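Long-range contact in DNA polymerase III subunit delta (Bacillus subtilis, PDB 3ZH9), which probably serves in the clamp-loader complex as the wrench that opens the ring-shaped beta sliding clamp so that it can be loaded onto primed DNA: residues Q258-A269 and R288-F299. Numbering follows the deposited sequence.
With SO4 (sulfate ion), chain E.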
# COMPACT_ATOMS: atom_id res chain seq x y z
N GLN A 258 -7.15 -13.04 9.04
CA GLN A 258 -5.77 -13.41 9.31
C GLN A 258 -5.58 -14.92 9.23
O GLN A 258 -4.57 -15.40 8.70
CB GLN A 258 -5.29 -12.86 10.65
CG GLN A 258 -3.82 -13.20 10.99
CD GLN A 258 -2.79 -12.58 10.04
OE1 GLN A 258 -3.12 -11.79 9.16
NE2 GLN A 258 -1.52 -12.95 10.23
N PHE A 259 -6.54 -15.67 9.75
CA PHE A 259 -6.43 -17.12 9.72
C PHE A 259 -6.53 -17.65 8.30
O PHE A 259 -5.81 -18.56 7.94
CB PHE A 259 -7.44 -17.79 10.65
CG PHE A 259 -6.92 -17.95 12.05
CD1 PHE A 259 -5.85 -18.79 12.31
CD2 PHE A 259 -7.47 -17.25 13.10
CE1 PHE A 259 -5.33 -18.93 13.60
CE2 PHE A 259 -6.97 -17.39 14.40
CZ PHE A 259 -5.89 -18.23 14.64
N ARG A 260 -7.40 -17.06 7.49
CA ARG A 260 -7.45 -17.40 6.07
C ARG A 260 -6.12 -17.10 5.40
O ARG A 260 -5.63 -17.90 4.61
CB ARG A 260 -8.61 -16.70 5.36
CG ARG A 260 -9.98 -17.33 5.68
CD ARG A 260 -11.08 -16.85 4.74
NE ARG A 260 -11.23 -15.40 4.82
CZ ARG A 260 -12.21 -14.80 5.48
NH1 ARG A 260 -13.15 -15.52 6.09
NH2 ARG A 260 -12.27 -13.48 5.52
N LEU A 261 -5.53 -15.95 5.71
CA LEU A 261 -4.22 -15.60 5.18
C LEU A 261 -3.13 -16.59 5.58
O LEU A 261 -2.27 -16.94 4.77
CB LEU A 261 -3.82 -14.20 5.64
CG LEU A 261 -2.49 -13.69 5.10
CD1 LEU A 261 -2.43 -13.72 3.58
CD2 LEU A 261 -2.21 -12.29 5.65
N ILE A 262 -3.13 -17.00 6.85
CA ILE A 262 -2.13 -17.96 7.31
C ILE A 262 -2.25 -19.28 6.54
O ILE A 262 -1.27 -19.83 6.04
CB ILE A 262 -2.27 -18.22 8.83
CG1 ILE A 262 -1.87 -16.96 9.60
CG2 ILE A 262 -1.38 -19.37 9.27
CD1 ILE A 262 -2.42 -16.94 11.00
N LEU A 263 -3.47 -19.77 6.41
CA LEU A 263 -3.70 -21.02 5.67
C LEU A 263 -3.19 -20.91 4.22
O LEU A 263 -2.48 -21.78 3.74
CB LEU A 263 -5.19 -21.40 5.68
CG LEU A 263 -5.50 -22.72 4.96
CD1 LEU A 263 -5.13 -23.90 5.86
CD2 LEU A 263 -6.93 -22.78 4.57
N GLN A 264 -3.56 -19.84 3.52
CA GLN A 264 -3.08 -19.62 2.14
C GLN A 264 -1.55 -19.56 2.04
O GLN A 264 -0.93 -20.19 1.18
CB GLN A 264 -3.66 -18.33 1.59
CG GLN A 264 -5.14 -18.39 1.24
CD GLN A 264 -5.70 -17.01 1.00
OE1 GLN A 264 -5.42 -16.08 1.75
NE2 GLN A 264 -6.49 -16.87 -0.05
N THR A 265 -0.96 -18.75 2.91
CA THR A 265 0.48 -18.60 2.94
C THR A 265 1.17 -19.94 3.23
O THR A 265 2.15 -20.31 2.56
CB THR A 265 0.86 -17.53 3.98
OG1 THR A 265 0.33 -16.26 3.56
CG2 THR A 265 2.35 -17.42 4.07
N LYS A 266 0.66 -20.69 4.21
CA LYS A 266 1.24 -21.99 4.55
C LYS A 266 1.18 -22.94 3.35
O LYS A 266 2.13 -23.64 3.05
CB LYS A 266 0.51 -22.61 5.75
CG LYS A 266 1.15 -23.88 6.30
CD LYS A 266 0.27 -24.50 7.39
CE LYS A 266 0.97 -25.66 8.11
NZ LYS A 266 2.15 -25.23 8.91
N TYR A 267 0.04 -22.93 2.66
CA TYR A 267 -0.17 -23.76 1.48
C TYR A 267 0.85 -23.49 0.37
O TYR A 267 1.42 -24.41 -0.22
CB TYR A 267 -1.59 -23.54 0.95
CG TYR A 267 -1.87 -24.29 -0.34
CD1 TYR A 267 -2.18 -25.65 -0.33
CD2 TYR A 267 -1.81 -23.63 -1.56
CE1 TYR A 267 -2.43 -26.33 -1.52
CE2 TYR A 267 -2.05 -24.30 -2.75
CZ TYR A 267 -2.37 -25.64 -2.73
OH TYR A 267 -2.61 -26.28 -3.92
N PHE A 268 1.09 -22.21 0.08
CA PHE A 268 2.05 -21.87 -0.97
C PHE A 268 3.49 -21.96 -0.49
O PHE A 268 4.36 -22.35 -1.26
CB PHE A 268 1.76 -20.49 -1.54
CG PHE A 268 0.50 -20.42 -2.35
CD1 PHE A 268 0.38 -21.13 -3.54
CD2 PHE A 268 -0.57 -19.66 -1.92
CE1 PHE A 268 -0.78 -21.07 -4.30
CE2 PHE A 268 -1.75 -19.59 -2.68
CZ PHE A 268 -1.85 -20.30 -3.87
N ALA A 269 3.75 -21.62 0.77
CA ALA A 269 5.10 -21.77 1.33
C ALA A 269 5.58 -23.23 1.27
O ALA A 269 6.76 -23.49 1.00
CB ALA A 269 5.17 -21.25 2.76
N ARG A 288 2.99 -8.02 5.20
CA ARG A 288 1.96 -8.78 5.91
C ARG A 288 2.05 -10.29 5.57
O ARG A 288 1.75 -11.16 6.41
CB ARG A 288 0.58 -8.19 5.62
CG ARG A 288 -0.57 -8.91 6.31
CD ARG A 288 -1.74 -7.99 6.67
NE ARG A 288 -2.80 -8.77 7.32
CZ ARG A 288 -3.94 -9.13 6.73
NH1 ARG A 288 -4.17 -8.76 5.48
NH2 ARG A 288 -4.84 -9.86 7.41
N VAL A 289 2.48 -10.61 4.36
CA VAL A 289 2.68 -12.01 3.99
C VAL A 289 3.81 -12.63 4.83
O VAL A 289 3.70 -13.76 5.30
CB VAL A 289 2.97 -12.18 2.49
CG1 VAL A 289 3.50 -13.58 2.20
CG2 VAL A 289 1.72 -11.85 1.66
N LYS A 290 4.89 -11.87 5.04
CA LYS A 290 6.00 -12.35 5.86
C LYS A 290 5.54 -12.74 7.26
O LYS A 290 5.92 -13.80 7.78
CB LYS A 290 7.12 -11.31 5.94
CG LYS A 290 8.34 -11.79 6.69
CD LYS A 290 8.77 -13.17 6.18
CE LYS A 290 9.72 -13.85 7.15
N LEU A 291 4.70 -11.91 7.87
CA LEU A 291 4.21 -12.19 9.21
C LEU A 291 3.30 -13.42 9.22
O LEU A 291 3.35 -14.23 10.14
CB LEU A 291 3.47 -10.98 9.81
CG LEU A 291 4.18 -9.62 9.92
CD1 LEU A 291 3.23 -8.59 10.54
CD2 LEU A 291 5.47 -9.71 10.73
N ALA A 292 2.47 -13.56 8.19
CA ALA A 292 1.58 -14.72 8.10
C ALA A 292 2.42 -15.97 7.90
O ALA A 292 2.06 -17.02 8.41
CB ALA A 292 0.55 -14.56 6.94
N MET A 293 3.52 -15.87 7.15
CA MET A 293 4.40 -17.01 6.96
C MET A 293 4.95 -17.46 8.30
O MET A 293 5.04 -18.66 8.56
CB MET A 293 5.56 -16.68 6.03
CG MET A 293 5.20 -16.51 4.56
SD MET A 293 6.62 -16.11 3.53
CE MET A 293 7.34 -17.74 3.30
N ASP A 294 5.32 -16.50 9.15
CA ASP A 294 5.91 -16.84 10.46
C ASP A 294 4.88 -17.55 11.31
O ASP A 294 5.18 -18.54 11.98
CB ASP A 294 6.39 -15.59 11.20
CG ASP A 294 7.63 -14.96 10.57
OD1 ASP A 294 8.35 -15.66 9.82
OD2 ASP A 294 7.90 -13.77 10.86
N GLN A 295 3.66 -17.04 11.28
CA GLN A 295 2.60 -17.63 12.08
C GLN A 295 2.20 -19.01 11.54
O GLN A 295 1.88 -19.90 12.32
CB GLN A 295 1.39 -16.70 12.13
CG GLN A 295 1.58 -15.55 13.09
CD GLN A 295 0.32 -14.71 13.26
OE1 GLN A 295 -0.43 -14.49 12.31
NE2 GLN A 295 0.09 -14.24 14.48
N ALA A 296 2.23 -19.17 10.22
CA ALA A 296 1.82 -20.43 9.60
C ALA A 296 2.66 -21.59 10.11
O ALA A 296 2.16 -22.71 10.22
CB ALA A 296 1.90 -20.34 8.07
N ARG A 297 3.92 -21.33 10.42
CA ARG A 297 4.81 -22.36 10.96
C ARG A 297 4.32 -22.91 12.30
O ARG A 297 4.66 -24.02 12.68
CB ARG A 297 6.25 -21.84 11.11
CG ARG A 297 6.87 -21.44 9.77
CD ARG A 297 8.37 -21.73 9.72
NE ARG A 297 8.72 -22.22 8.39
CZ ARG A 297 9.34 -23.37 8.13
NH1 ARG A 297 9.73 -24.17 9.12
NH2 ARG A 297 9.59 -23.71 6.88
N LEU A 298 3.51 -22.14 13.00
CA LEU A 298 3.13 -22.53 14.35
C LEU A 298 1.81 -23.29 14.41
O LEU A 298 1.40 -23.74 15.47
CB LEU A 298 3.05 -21.28 15.23
CG LEU A 298 4.28 -20.38 15.17
CD1 LEU A 298 4.09 -19.19 16.10
CD2 LEU A 298 5.55 -21.15 15.54
N PHE A 299 1.14 -23.43 13.26
CA PHE A 299 -0.12 -24.18 13.16
C PHE A 299 -0.03 -25.32 12.15
O PHE A 299 0.68 -25.22 11.14
CB PHE A 299 -1.26 -23.27 12.69
CG PHE A 299 -1.61 -22.18 13.65
CD1 PHE A 299 -2.51 -22.41 14.69
CD2 PHE A 299 -1.06 -20.92 13.52
CE1 PHE A 299 -2.85 -21.40 15.57
CE2 PHE A 299 -1.39 -19.91 14.39
CZ PHE A 299 -2.29 -20.14 15.41
S SO4 E . -2.47 -5.82 2.76
O1 SO4 E . -2.67 -6.40 1.44
O2 SO4 E . -3.61 -6.17 3.62
O3 SO4 E . -2.38 -4.37 2.65
O4 SO4 E . -1.24 -6.34 3.35
O HOH W 1 -0.01 -11.05 8.46
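A292 seats its CB as a knob in a hole formed by Q258, L261, I262 and T265, 3.7 Å from L261 CG, where helix 248-269 crosses helix 286-296 at -80° with the axes 8.3 Å apart. One turn on, A296 continues the small-residue surface, its CB 3.6 Å from I262 CG2 and also against K266 CB. Beside the knob, Q258 NE2 gives a nearly straight bond to Q295 OE1 (2.8 Å), which lies close to the amide plane of Q258, and another to a water that donates to R288 O; both amide hydrogens are thereby used. Q258 OE1 takes a weak bond from R288 NH2, while L261 CD2 covers one face of that guanidinium centrally and a sulfate, probably from the crystallisation liquor, binds weakly at its edge. One turn after I262, K266 runs extended until a final bend (chi4 66°) brings NZ to two carbonyls of the type I turn A296-F299: F299 O at 2.7 Å, almost in line with C=O, and A296 O at 2.8 Å, above the carbonyl plane. F259 turns its edge to the face of F299 in a T-shaped pair, centroids 5.5 Å apart. This crossing lies in the all-helical C-terminal region: helix 215-227 packs on Q258, Q295 and F299, N224 binds Q295 NE2, helix 301-319 backs both phenylalanines, and helix 275-282 touches L261.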